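Local coordinates for protein DNA polymerase sliding clamp C (Sulfolobus tokodaii, PDB 3AIZ) that forms, together with partner subunits, a ring through which DNA passes and which tethers DNA polymerase and other processing proteins to it during replication, at residues I14-E19 with V77-T82; D40-T45 with L199-N204; K63-G68 with L89-N94; F128-K133 with F156-G161. One frame throughout, in Å; residues are numbered along the deposited sequence.

Overall arrangement
The four contacts span the length of the subunit, interactions 3 and 4 lying furthest apart, about 41 Å between centres. Both involve an antiparallel sheet that runs through the two halves of the chain, but each joins it to a different facing sheet. Interactions 1 and 2 lie nearer the middle, about 19 Å apart by their centres, and meet where Thr17 CG2 packs 3.5 Å from Asn204 O. Each holds a sulfate ion, probably taken up from the crystallisation liquor. Interaction 2 also reaches interaction 4, with Val202 CG2 4.1 Å from Phe156 CE1. Interaction 3 stays clear of interaction 1, their nearest atoms about 6 Å apart.

Interaction 1: I14-E19 with V77-T82; sequences IFRTLE and VLKTVT. With SO4 (sulfate ion), chain G.
Phe15 faces Leu78 and Arg16 faces Lys79 with CA-CA separations of 8.4 Å in both pairs, so the last part of helix 8-18 lies beside the type I turn Leu78-Val81 at the end of the weakly bonded helix 71-78. The gap is bridged by side chains alone, without a hydrogen bond between the segments. On the buried side, Leu78 CD1 touches Phe15 CB at 3.9 Å and is equally near the adjoining ring atoms, approaching the ring obliquely. Phe74, edge-to-face with Phe15, and Phe11 extend this apolar patch.

Towards the surface, Lys79 CG lies over one face of the Arg16 guanidinium, toward its rim, 4.2 Å from Arg16 NE. A bend at chi3 (62°) turns the guanidinium so that its edge meets the sulfate. Arg16 NE donates to sulfate O2 at 3.2 Å with an N-H...O angle of 154°. Arg16 NH2 donates to O3 at 2.8 Å and more weakly to O2. The extended chain of Lys79 brings NZ to 3.4 Å from sulfate O2.

The carboxylate of Glu19 stands nearby, OE1 4.6 Å from Lys79 NZ, and probably tempers the local positive charge. The two basic groups thus frame an anion site. Since helices line the DNA channel in PCNA rings, this chemistry is consistent with attraction for the phosphate backbone.

Interaction 2: D40-T45 with L199-N204; sequences DPSRVT and LEYVVN. With SO4 (sulfate ion), chain H.
Val44 packs over one face of the Tyr201 ring, and this is the compact half of the contact. Its CG1 lies 3.8 Å from the ring centroid and 20° off the ring normal, a CH-pi arrangement. With chi1 at 168°, CG1 is swung opposite the backbone N and reaches the ring, while CG2 sits near the phenolic end. Glu200 CG covers the other face, so the ring is held between a loop residue and its own helical neighbour. Thr45 OG1 comes within 3.6 Å of Tyr201 CD2.

The loop is braced from within: Thr45 N donates to Asp40 OD1 at 2.9 Å, and Asp40 N bonds back to Thr45 O.

The phenolic end is looser and more polar. Here a sulfate links the segments as well: Tyr201 OH bonds to sulfate O1 at 3.1 Å, at the ring's edge. Ser42 grips sulfate O3 twice, through its backbone N and through OG at 2.8 Å.

Val44 also bonds through its backbone to Ala242 near the C-terminus. Through Tyr201, a hairpin loop of the N-terminal half packs on a short helix of the C-terminal half, consistent with the partner-peptide groove that this loop and the C-terminal tail help form in other PCNA proteins.

Interaction 3: K63-G68 with L89-N94; sequences KEEKVG and LETDEN
Glu65 extends its whole chain across to Thr91, where its carboxylate overlaps the hydroxyl and CB. The contact lies at the rim of the N-terminal half of the PCNA fold, where two antiparallel sheets face each other. Strand 65-70 is one end strand, within this chain, of the larger sheet, bonded to strand 24-29, whereas strand 86-91 sits within the facing five-stranded sheet.

A single side-chain hydrogen bond spans the gap, and the two side chains approach from opposite directions. With CG opposite the backbone N (chi1 -175°), Glu65 reaches away from its own strand. Thr91 has OG1 opposite its carbonyl carbon (chi1 -59°), which turns the hydroxyl to the carboxylate.

Deeper between the sheets, Val67 packs on Ile97, Leu27 and Phe29, and Leu89 also meets Phe29. The polar pair therefore lies beside an apolar interior.

The second oxygen, Glu65 OE1, accepts from Met1 N, so each carboxylate oxygen has a partner. The amino terminus, if charged, would help stabilise the carboxylate as an anion. Thr91 OG1 donates to Glu65 OE2 at 2.9 Å, arriving from above the carboxylate plane and 56° out of it.

Interaction 4: F128-K133 with F156-G161; sequences FPFKAK and FKAEGG
Phe130, the first residue of its strand after the loop residues Phe128 and Pro129, carries the contact by laying its ring against Ala158. The setting is the C-terminal half of the PCNA fold, a two-layer arrangement in which strand 130-135 belongs to the large sheet and strand 153-159 to the four-stranded sheet facing it. Where the strand begins, the CA of Phe130 is 7.1 Å from the CA of Ala158.

The CG of Phe130 lies opposite the backbone N (chi1 174°), carrying the ring into the space between the sheets. Ala158 CB stands over the ring centre, 3.4 Å from the centroid and 12° off the normal. All six ring carbons lie 3.5 to 3.9 Å from Ala158 CB, which sits above them, the CH-pi geometry of a small group set squarely on an aromatic face. Phe219 from strand 214-220 also meets the ring, its plane inclined to that of Phe130, and touches Ala158, so three residues pack together.

Further along, the strand is bonded to its own sheet, Ala132 to Ile217 and Lys133 to Leu186 and Glu187. A polar atom borders the apolar contact where the second segment leaves its strand: Gly161 O, which accepts from Ser188 OG, lies at the ring edge, 4.3 Å from Phe130 CE2.

Interaction 1: I14-E19 with V77-T82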
loop_
_atom_site.group_PDB
_atom_site.type_symbol
_atom_site.label_atom_id
_atom_site.label_comp_id
_atom_site.label_asym_id
_atom_site.label_seq_id
_atom_site.Cartn_x
_atom_site.Cartn_y
_atom_site.Cartn_z
ATOM N N ILE C 14 -7.871 28.118 -13.642
ATOM C CA ILE C 14 -7.336 29.467 -13.506
ATOM C C ILE C 14 -7.841 30.091 -12.210
ATOM O O ILE C 14 -7.109 30.799 -11.519
ATOM C CB ILE C 14 -7.758 30.369 -14.684
ATOM C CG1 ILE C 14 -7.260 29.794 -16.011
ATOM C CG2 ILE C 14 -7.236 31.783 -14.487
ATOM C CD1 ILE C 14 -7.655 30.621 -17.215
ATOM N N PHE C 15 -9.099 29.810 -11.887
ATOM C CA PHE C 15 -9.746 30.384 -10.714
ATOM C C PHE C 15 -9.485 29.553 -9.463
ATOM O O PHE C 15 -9.533 30.065 -8.345
ATOM C CB PHE C 15 -11.247 30.533 -10.964
ATOM C CG PHE C 15 -11.573 31.429 -12.121
ATOM C CD1 PHE C 15 -11.532 30.948 -13.418
ATOM C CD2 PHE C 15 -11.907 32.756 -11.915
ATOM C CE1 PHE C 15 -11.822 31.773 -14.486
ATOM C CE2 PHE C 15 -12.199 33.585 -12.980
ATOM C CZ PHE C 15 -12.157 33.093 -14.266
ATOM N N ARG C 16 -9.203 28.271 -9.657
ATOM C CA ARG C 16 -8.828 27.405 -8.547
ATOM C C ARG C 16 -7.425 27.762 -8.063
ATOM O O ARG C 16 -7.111 27.623 -6.881
ATOM C CB ARG C 16 -8.905 25.937 -8.966
ATOM C CG ARG C 16 -10.267 25.532 -9.505
ATOM C CD ARG C 16 -10.290 24.081 -9.945
ATOM N NE ARG C 16 -10.016 23.170 -8.839
ATOM C CZ ARG C 16 -10.052 21.847 -8.939
ATOM N NH1 ARG C 16 -10.354 21.276 -10.098
ATOM N NH2 ARG C 16 -9.789 21.091 -7.881
ATOM N N THR C 17 -6.588 28.231 -8.984
ATOM C CA THR C 17 -5.264 28.726 -8.630
ATOM C C THR C 17 -5.392 29.988 -7.787
ATOM O O THR C 17 -4.721 30.136 -6.766
ATOM C CB THR C 17 -4.420 29.056 -9.877
ATOM O OG1 THR C 17 -4.187 27.863 -10.636
ATOM C CG2 THR C 17 -3.084 29.652 -9.469
ATOM N N LEU C 18 -6.261 30.894 -8.223
ATOM C CA LEU C 18 -6.456 32.168 -7.539
ATOM C C LEU C 18 -6.960 31.995 -6.108
ATOM O O LEU C 18 -6.676 32.824 -5.244
ATOM C CB LEU C 18 -7.412 33.064 -8.330
ATOM C CG LEU C 18 -6.924 33.541 -9.698
ATOM C CD1 LEU C 18 -8.004 34.344 -10.403
ATOM C CD2 LEU C 18 -5.653 34.360 -9.557
ATOM N N GLU C 19 -7.705 30.923 -5.861
ATOM C CA GLU C 19 -8.214 30.646 -4.520
ATOM C C GLU C 19 -7.083 30.597 -3.500
ATOM O O GLU C 19 -7.271 30.934 -2.331
ATOM C CB GLU C 19 -8.987 29.327 -4.490
ATOM C CG GLU C 19 -10.424 29.427 -4.963
ATOM C CD GLU C 19 -11.163 28.107 -4.846
ATOM O OE1 GLU C 19 -10.560 27.055 -5.153
ATOM O OE2 GLU C 19 -12.348 28.120 -4.448
ATOM N N VAL C 77 -18.791 25.976 -8.195
ATOM C CA VAL C 77 -19.602 25.569 -9.337
ATOM C C VAL C 77 -18.727 25.245 -10.540
ATOM O O VAL C 77 -19.131 24.493 -11.426
ATOM C CB VAL C 77 -20.640 26.642 -9.730
ATOM C CG1 VAL C 77 -21.439 27.079 -8.512
ATOM C CG2 VAL C 77 -19.959 27.832 -10.378
ATOM N N LEU C 78 -17.526 25.815 -10.567
ATOM C CA LEU C 78 -16.578 25.548 -11.642
ATOM C C LEU C 78 -15.996 24.144 -11.519
ATOM O O LEU C 78 -15.651 23.518 -12.520
ATOM C CB LEU C 78 -15.455 26.586 -11.648
ATOM C CG LEU C 78 -15.818 27.996 -12.117
ATOM C CD1 LEU C 78 -14.612 28.915 -12.024
ATOM C CD2 LEU C 78 -16.364 27.973 -13.534
ATOM N N LYS C 79 -15.891 23.655 -10.288
ATOM C CA LYS C 79 -15.379 22.313 -10.044
ATOM C C LYS C 79 -16.326 21.253 -10.597
ATOM O O LYS C 79 -15.934 20.103 -10.799
ATOM C CB LYS C 79 -15.171 22.077 -8.546
ATOM C CG LYS C 79 -14.066 22.903 -7.914
ATOM C CD LYS C 79 -13.901 22.543 -6.445
ATOM C CE LYS C 79 -12.822 23.378 -5.775
ATOM N NZ LYS C 79 -12.646 23.006 -4.343
ATOM N N THR C 80 -17.573 21.644 -10.840
ATOM C CA THR C 80 -18.596 20.697 -11.267
ATOM C C THR C 80 -18.672 20.568 -12.784
ATOM O O THR C 80 -19.613 19.977 -13.314
ATOM C CB THR C 80 -19.988 21.087 -10.733
ATOM O OG1 THR C 80 -20.507 22.186 -11.492
ATOM C CG2 THR C 80 -19.906 21.476 -9.265
ATOM N N VAL C 81 -17.685 21.121 -13.482
ATOM C CA VAL C 81 -17.655 21.032 -14.938
ATOM C C VAL C 81 -17.003 19.731 -15.390
ATOM O O VAL C 81 -16.077 19.232 -14.749
ATOM C CB VAL C 81 -16.913 22.223 -15.579
ATOM C CG1 VAL C 81 -17.517 23.538 -15.113
ATOM C CG2 VAL C 81 -15.429 22.166 -15.256
ATOM N N THR C 82 -17.495 19.184 -16.496
ATOM C CA THR C 82 -16.947 17.955 -17.050
ATOM C C THR C 82 -16.048 18.263 -18.240
ATOM O O THR C 82 -15.737 19.423 -18.513
ATOM C CB THR C 82 -18.062 16.996 -17.498
ATOM O OG1 THR C 82 -18.804 17.589 -18.569
ATOM C CG2 THR C 82 -19.000 16.697 -16.341
HETATM S S SO4 G . -8.614 22.761 -4.948
HETATM O O1 SO4 G . -7.547 23.652 -4.497
HETATM O O2 SO4 G . -9.608 23.530 -5.694
HETATM O O3 SO4 G . -8.048 21.724 -5.809
HETATM O O4 SO4 G . -9.247 22.137 -3.789
#

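Interaction 2: D40-T45 with L199-N204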
loop_
_atom_site.group_PDB
_atom_site.type_symbol
_atom_site.label_atom_id
_atom_site.label_comp_id
_atom_site.label_asym_id
_atom_site.label_seq_id
_atom_site.Cartn_x
_atom_site.Cartn_y
_atom_site.Cartn_z
ATOM N N ASP C 40 -2.694 39.176 -2.937
ATOM C CA ASP C 40 -2.890 38.443 -1.689
ATOM C C ASP C 40 -2.774 39.354 -0.466
ATOM O O ASP C 40 -2.163 40.419 -0.536
ATOM C CB ASP C 40 -1.913 37.265 -1.592
ATOM C CG ASP C 40 -0.462 37.694 -1.690
ATOM O OD1 ASP C 40 -0.199 38.911 -1.785
ATOM O OD2 ASP C 40 0.418 36.809 -1.672
ATOM N N PRO C 41 -3.373 38.933 0.659
ATOM C CA PRO C 41 -3.394 39.729 1.893
ATOM C C PRO C 41 -2.004 40.157 2.357
ATOM O O PRO C 41 -1.854 41.266 2.870
ATOM C CB PRO C 41 -4.022 38.772 2.909
ATOM C CG PRO C 41 -4.875 37.869 2.091
ATOM C CD PRO C 41 -4.134 37.678 0.801
ATOM N N SER C 42 -1.007 39.295 2.181
ATOM C CA SER C 42 0.356 39.616 2.598
ATOM C C SER C 42 1.010 40.596 1.630
ATOM O O SER C 42 2.098 41.109 1.892
ATOM C CB SER C 42 1.204 38.346 2.700
ATOM O OG SER C 42 1.481 37.816 1.416
ATOM N N ARG C 43 0.339 40.844 0.511
ATOM C CA ARG C 43 0.839 41.758 -0.512
ATOM C C ARG C 43 2.148 41.267 -1.120
ATOM O O ARG C 43 2.835 42.008 -1.823
ATOM C CB ARG C 43 0.997 43.171 0.053
ATOM C CG ARG C 43 -0.276 43.718 0.677
ATOM C CD ARG C 43 -0.166 45.202 0.959
ATOM N NE ARG C 43 0.108 45.965 -0.255
ATOM C CZ ARG C 43 -0.812 46.287 -1.158
ATOM N NH1 ARG C 43 -2.072 45.909 -0.989
ATOM N NH2 ARG C 43 -0.471 46.985 -2.233
ATOM N N VAL C 44 2.482 40.010 -0.849
ATOM C CA VAL C 44 3.677 39.395 -1.412
ATOM C C VAL C 44 3.465 39.059 -2.883
ATOM O O VAL C 44 4.376 39.200 -3.700
ATOM C CB VAL C 44 4.067 38.113 -0.646
ATOM C CG1 VAL C 44 5.130 37.336 -1.407
ATOM C CG2 VAL C 44 4.552 38.453 0.755
ATOM N N THR C 45 2.257 38.619 -3.218
ATOM C CA THR C 45 1.951 38.204 -4.582
ATOM C C THR C 45 0.958 39.136 -5.266
ATOM O O THR C 45 -0.123 39.403 -4.743
ATOM C CB THR C 45 1.386 36.773 -4.623
ATOM O OG1 THR C 45 2.314 35.872 -4.007
ATOM C CG2 THR C 45 1.142 36.339 -6.058
ATOM N N LEU C 199 8.219 29.872 -0.594
ATOM C CA LEU C 199 7.907 28.585 -1.204
ATOM C C LEU C 199 6.418 28.439 -1.515
ATOM O O LEU C 199 6.045 28.080 -2.630
ATOM C CB LEU C 199 8.393 27.436 -0.314
ATOM C CG LEU C 199 8.255 26.007 -0.851
ATOM C CD1 LEU C 199 9.309 25.099 -0.235
ATOM C CD2 LEU C 199 6.858 25.457 -0.608
ATOM N N GLU C 200 5.572 28.726 -0.531
ATOM C CA GLU C 200 4.132 28.546 -0.692
ATOM C C GLU C 200 3.559 29.343 -1.863
ATOM O O GLU C 200 2.684 28.859 -2.582
ATOM C CB GLU C 200 3.390 28.897 0.601
ATOM C CG GLU C 200 3.682 30.291 1.132
ATOM C CD GLU C 200 2.826 30.647 2.333
ATOM O OE1 GLU C 200 3.361 31.248 3.289
ATOM O OE2 GLU C 200 1.619 30.321 2.321
ATOM N N TYR C 201 4.058 30.560 -2.054
ATOM C CA TYR C 201 3.555 31.433 -3.111
ATOM C C TYR C 201 3.844 30.881 -4.507
ATOM O O TYR C 201 3.000 30.960 -5.400
ATOM C CB TYR C 201 4.127 32.845 -2.962
ATOM C CG TYR C 201 3.900 33.445 -1.593
ATOM C CD1 TYR C 201 4.969 33.734 -0.754
ATOM C CD2 TYR C 201 2.616 33.708 -1.133
ATOM C CE1 TYR C 201 4.765 34.278 0.501
ATOM C CE2 TYR C 201 2.402 34.250 0.120
ATOM C CZ TYR C 201 3.480 34.533 0.932
ATOM O OH TYR C 201 3.272 35.074 2.180
ATOM N N VAL C 202 5.035 30.322 -4.692
ATOM C CA VAL C 202 5.398 29.724 -5.972
ATOM C C VAL C 202 4.601 28.450 -6.203
ATOM O O VAL C 202 3.983 28.269 -7.252
ATOM C CB VAL C 202 6.900 29.390 -6.044
ATOM C CG1 VAL C 202 7.213 28.634 -7.327
ATOM C CG2 VAL C 202 7.735 30.657 -5.948
ATOM N N VAL C 203 4.618 27.571 -5.207
ATOM C CA VAL C 203 3.935 26.285 -5.286
ATOM C C VAL C 203 2.450 26.420 -5.615
ATOM O O VAL C 203 1.914 25.656 -6.417
ATOM C CB VAL C 203 4.092 25.491 -3.977
ATOM C CG1 VAL C 203 3.164 24.292 -3.971
ATOM C CG2 VAL C 203 5.539 25.060 -3.793
ATOM N N ASN C 204 1.794 27.399 -5.000
ATOM C CA ASN C 204 0.355 27.582 -5.168
ATOM C C ASN C 204 -0.077 27.960 -6.585
ATOM O O ASN C 204 -1.263 28.164 -6.841
ATOM C CB ASN C 204 -0.177 28.605 -4.160
ATOM C CG ASN C 204 -0.185 28.075 -2.738
ATOM O OD1 ASN C 204 -0.074 26.871 -2.510
ATOM N ND2 ASN C 204 -0.322 28.976 -1.771
HETATM S S SO4 H . -1.108 35.275 2.206
HETATM O O1 SO4 H . 0.188 34.791 2.675
HETATM O O2 SO4 H . -1.880 35.775 3.341
HETATM O O3 SO4 H . -0.908 36.355 1.245
HETATM O O4 SO4 H . -1.836 34.183 1.562
#

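Interaction 3: K63-G68 with L89-N94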
loop_
_atom_site.group_PDB
_atom_site.type_symbol
_atom_site.label_atom_id
_atom_site.label_comp_id
_atom_site.label_asym_id
_atom_site.label_seq_id
_atom_site.Cartn_x
_atom_site.Cartn_y
_atom_site.Cartn_z
ATOM N N LYS C 63 -19.610 47.528 -23.609
ATOM C CA LYS C 63 -18.808 48.459 -22.826
ATOM C C LYS C 63 -18.206 47.746 -21.620
ATOM O O LYS C 63 -18.712 46.711 -21.188
ATOM C CB LYS C 63 -19.649 49.654 -22.374
ATOM C CG LYS C 63 -18.838 50.778 -21.743
ATOM C CD LYS C 63 -19.708 51.974 -21.399
ATOM C CE LYS C 63 -18.876 53.112 -20.826
ATOM N NZ LYS C 63 -19.709 54.300 -20.490
ATOM N N GLU C 64 -17.123 48.298 -21.083
ATOM C CA GLU C 64 -16.449 47.696 -19.936
ATOM C C GLU C 64 -17.428 47.429 -18.799
ATOM O O GLU C 64 -18.275 48.266 -18.486
ATOM C CB GLU C 64 -15.301 48.583 -19.448
ATOM C CG GLU C 64 -14.530 48.000 -18.271
ATOM C CD GLU C 64 -13.249 48.758 -17.973
ATOM O OE1 GLU C 64 -13.023 49.819 -18.593
ATOM O OE2 GLU C 64 -12.466 48.290 -17.118
ATOM N N GLU C 65 -17.309 46.258 -18.186
ATOM C CA GLU C 65 -18.187 45.886 -17.085
ATOM C C GLU C 65 -17.438 45.106 -16.010
ATOM O O GLU C 65 -17.004 43.976 -16.236
ATOM C CB GLU C 65 -19.375 45.075 -17.602
ATOM C CG GLU C 65 -20.412 44.757 -16.540
ATOM C CD GLU C 65 -21.632 44.067 -17.112
ATOM O OE1 GLU C 65 -21.676 43.865 -18.345
ATOM O OE2 GLU C 65 -22.546 43.729 -16.331
ATOM N N LYS C 66 -17.286 45.721 -14.842
ATOM C CA LYS C 66 -16.635 45.073 -13.713
ATOM C C LYS C 66 -17.669 44.390 -12.833
ATOM O O LYS C 66 -18.683 44.985 -12.472
ATOM C CB LYS C 66 -15.853 46.090 -12.878
ATOM C CG LYS C 66 -14.687 46.747 -13.595
ATOM C CD LYS C 66 -13.964 47.713 -12.669
ATOM C CE LYS C 66 -12.830 48.433 -13.379
ATOM N NZ LYS C 66 -12.126 49.382 -12.470
ATOM N N VAL C 67 -17.409 43.135 -12.489
ATOM C CA VAL C 67 -18.282 42.398 -11.587
ATOM C C VAL C 67 -17.469 41.532 -10.634
ATOM O O VAL C 67 -16.858 40.545 -11.040
ATOM C CB VAL C 67 -19.302 41.530 -12.357
ATOM C CG1 VAL C 67 -18.627 40.805 -13.510
ATOM C CG2 VAL C 67 -19.981 40.547 -11.416
ATOM N N GLY C 68 -17.456 41.915 -9.363
ATOM C CA GLY C 68 -16.752 41.153 -8.351
ATOM C C GLY C 68 -17.603 40.009 -7.837
ATOM O O GLY C 68 -18.829 40.076 -7.875
ATOM N N LEU C 89 -20.866 32.874 -19.305
ATOM C CA LEU C 89 -20.865 33.920 -18.292
ATOM C C LEU C 89 -21.732 35.072 -18.773
ATOM O O LEU C 89 -21.708 35.417 -19.952
ATOM C CB LEU C 89 -19.441 34.400 -18.015
ATOM C CG LEU C 89 -18.475 33.343 -17.476
ATOM C CD1 LEU C 89 -17.054 33.883 -17.422
ATOM C CD2 LEU C 89 -18.920 32.857 -16.106
ATOM N N GLU C 90 -22.500 35.665 -17.865
ATOM C CA GLU C 90 -23.456 36.694 -18.254
ATOM C C GLU C 90 -23.878 37.551 -17.063
ATOM O O GLU C 90 -23.626 37.198 -15.914
ATOM C CB GLU C 90 -24.679 36.040 -18.903
ATOM C CG GLU C 90 -25.573 36.988 -19.684
ATOM C CD GLU C 90 -26.610 36.253 -20.515
ATOM O OE1 GLU C 90 -26.599 35.002 -20.513
ATOM O OE2 GLU C 90 -27.432 36.926 -21.172
ATOM N N THR C 91 -24.514 38.683 -17.350
ATOM C CA THR C 91 -25.011 39.573 -16.308
ATOM C C THR C 91 -26.521 39.748 -16.431
ATOM O O THR C 91 -27.027 40.102 -17.495
ATOM C CB THR C 91 -24.336 40.955 -16.376
ATOM O OG1 THR C 91 -22.918 40.807 -16.242
ATOM C CG2 THR C 91 -24.854 41.855 -15.265
ATOM N N ASP C 92 -27.237 39.504 -15.336
ATOM C CA ASP C 92 -28.697 39.562 -15.346
ATOM C C ASP C 92 -29.238 40.966 -15.083
ATOM O O ASP C 92 -30.305 41.123 -14.489
ATOM C CB ASP C 92 -29.281 38.574 -14.329
ATOM C CG ASP C 92 -28.846 38.874 -12.905
ATOM O OD1 ASP C 92 -28.262 39.952 -12.668
ATOM O OD2 ASP C 92 -29.094 38.027 -12.020
ATOM N N GLU C 93 -28.499 41.976 -15.532
ATOM C CA GLU C 93 -28.890 43.376 -15.357
ATOM C C GLU C 93 -28.792 43.831 -13.901
ATOM O O GLU C 93 -28.384 44.961 -13.624
ATOM C CB GLU C 93 -30.295 43.630 -15.913
ATOM C CG GLU C 93 -30.426 43.368 -17.408
ATOM C CD GLU C 93 -29.462 44.201 -18.238
ATOM O OE1 GLU C 93 -29.841 45.318 -18.650
ATOM O OE2 GLU C 93 -28.326 43.737 -18.478
ATOM N N ASN C 94 -29.168 42.953 -12.975
ATOM C CA ASN C 94 -28.994 43.223 -11.552
ATOM C C ASN C 94 -27.524 43.136 -11.159
ATOM O O ASN C 94 -27.190 43.015 -9.978
ATOM C CB ASN C 94 -29.826 42.254 -10.707
ATOM C CG ASN C 94 -31.297 42.619 -10.682
ATOM O OD1 ASN C 94 -31.696 43.674 -11.175
ATOM N ND2 ASN C 94 -32.113 41.748 -10.097
#

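Interaction 4: F128-K133 with F156-G161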
loop_
_atom_site.group_PDB
_atom_site.type_symbol
_atom_site.label_atom_id
_atom_site.label_comp_id
_atom_site.label_asym_id
_atom_site.label_seq_id
_atom_site.Cartn_x
_atom_site.Cartn_y
_atom_site.Cartn_z
ATOM N N PHE C 128 14.263 42.510 -15.848
ATOM C CA PHE C 128 14.697 41.199 -15.377
ATOM C C PHE C 128 16.024 40.784 -16.001
ATOM O O PHE C 128 16.135 40.676 -17.221
ATOM C CB PHE C 128 13.630 40.142 -15.671
ATOM C CG PHE C 128 12.317 40.403 -14.995
ATOM C CD1 PHE C 128 11.274 40.996 -15.683
ATOM C CD2 PHE C 128 12.126 40.056 -13.668
ATOM C CE1 PHE C 128 10.066 41.238 -15.061
ATOM C CE2 PHE C 128 10.920 40.297 -13.041
ATOM C CZ PHE C 128 9.889 40.888 -13.737
ATOM N N PRO C 129 17.037 40.541 -15.155
ATOM C CA PRO C 129 18.372 40.124 -15.595
ATOM C C PRO C 129 18.327 38.789 -16.325
ATOM O O PRO C 129 19.067 38.587 -17.289
ATOM C CB PRO C 129 19.140 39.961 -14.279
ATOM C CG PRO C 129 18.385 40.766 -13.282
ATOM C CD PRO C 129 16.950 40.664 -13.691
ATOM N N PHE C 130 17.465 37.888 -15.864
ATOM C CA PHE C 130 17.369 36.549 -16.434
ATOM C C PHE C 130 15.928 36.195 -16.787
ATOM O O PHE C 130 14.989 36.643 -16.128
ATOM C CB PHE C 130 17.947 35.517 -15.461
ATOM C CG PHE C 130 17.753 34.096 -15.899
ATOM C CD1 PHE C 130 16.690 33.348 -15.420
ATOM C CD2 PHE C 130 18.632 33.508 -16.793
ATOM C CE1 PHE C 130 16.508 32.041 -15.821
ATOM C CE2 PHE C 130 18.457 32.200 -17.198
ATOM C CZ PHE C 130 17.393 31.465 -16.712
ATOM N N LYS C 131 15.757 35.388 -17.828
ATOM C CA LYS C 131 14.428 34.988 -18.271
ATOM C C LYS C 131 14.469 33.634 -18.974
ATOM O O LYS C 131 15.239 33.434 -19.913
ATOM C CB LYS C 131 13.835 36.054 -19.194
ATOM C CG LYS C 131 12.367 35.854 -19.528
ATOM C CD LYS C 131 11.836 37.022 -20.344
ATOM C CE LYS C 131 12.094 38.346 -19.636
ATOM N NZ LYS C 131 11.548 39.508 -20.391
ATOM N N ALA C 132 13.636 32.706 -18.515
ATOM C CA ALA C 132 13.612 31.358 -19.070
ATOM C C ALA C 132 12.196 30.911 -19.409
ATOM O O ALA C 132 11.236 31.293 -18.742
ATOM C CB ALA C 132 14.259 30.376 -18.105
ATOM N N LYS C 133 12.079 30.097 -20.451
ATOM C CA LYS C 133 10.794 29.555 -20.866
ATOM C C LYS C 133 10.807 28.043 -20.681
ATOM O O LYS C 133 11.844 27.401 -20.845
ATOM C CB LYS C 133 10.519 29.913 -22.326
ATOM C CG LYS C 133 9.112 29.603 -22.806
ATOM C CD LYS C 133 8.920 30.075 -24.240
ATOM C CE LYS C 133 7.511 29.803 -24.737
ATOM N NZ LYS C 133 7.321 30.284 -26.134
ATOM N N PHE C 156 15.777 30.816 -6.446
ATOM C CA PHE C 156 15.877 30.789 -7.899
ATOM C C PHE C 156 17.250 31.302 -8.302
ATOM O O PHE C 156 17.573 32.468 -8.079
ATOM C CB PHE C 156 14.792 31.659 -8.533
ATOM C CG PHE C 156 13.438 31.009 -8.582
ATOM C CD1 PHE C 156 12.728 30.760 -7.419
ATOM C CD2 PHE C 156 12.866 30.666 -9.797
ATOM C CE1 PHE C 156 11.481 30.170 -7.465
ATOM C CE2 PHE C 156 11.617 30.076 -9.849
ATOM C CZ PHE C 156 10.924 29.827 -8.682
ATOM N N LYS C 157 18.061 30.430 -8.890
ATOM C CA LYS C 157 19.416 30.802 -9.275
ATOM C C LYS C 157 19.696 30.478 -10.737
ATOM O O LYS C 157 19.502 29.348 -11.182
ATOM C CB LYS C 157 20.436 30.109 -8.368
ATOM C CG LYS C 157 21.885 30.468 -8.656
ATOM C CD LYS C 157 22.783 30.049 -7.504
ATOM C CE LYS C 157 24.253 30.253 -7.834
ATOM N NZ LYS C 157 24.714 29.315 -8.895
ATOM N N ALA C 158 20.148 31.481 -11.479
ATOM C CA ALA C 158 20.498 31.298 -12.880
ATOM C C ALA C 158 22.012 31.336 -13.062
ATOM O O ALA C 158 22.672 32.286 -12.644
ATOM C CB ALA C 158 19.827 32.357 -13.737
ATOM N N GLU C 159 22.555 30.295 -13.683
ATOM C CA GLU C 159 23.992 30.203 -13.911
ATOM C C GLU C 159 24.300 29.512 -15.235
ATOM O O GLU C 159 23.951 28.347 -15.434
ATOM C CB GLU C 159 24.669 29.459 -12.759
ATOM C CG GLU C 159 26.185 29.401 -12.859
ATOM C CD GLU C 159 26.827 28.745 -11.649
ATOM O OE1 GLU C 159 26.398 27.632 -11.273
ATOM O OE2 GLU C 159 27.763 29.342 -11.076
ATOM N N GLY C 160 24.952 30.237 -16.140
ATOM C CA GLY C 160 25.325 29.693 -17.433
ATOM C C GLY C 160 24.123 29.372 -18.300
ATOM O O GLY C 160 24.192 28.514 -19.180
ATOM N N GLY C 161 23.016 30.062 -18.049
ATOM C CA GLY C 161 21.803 29.862 -18.821
ATOM C C GLY C 161 20.914 28.772 -18.254
ATOM O O GLY C 161 19.869 28.457 -18.820
#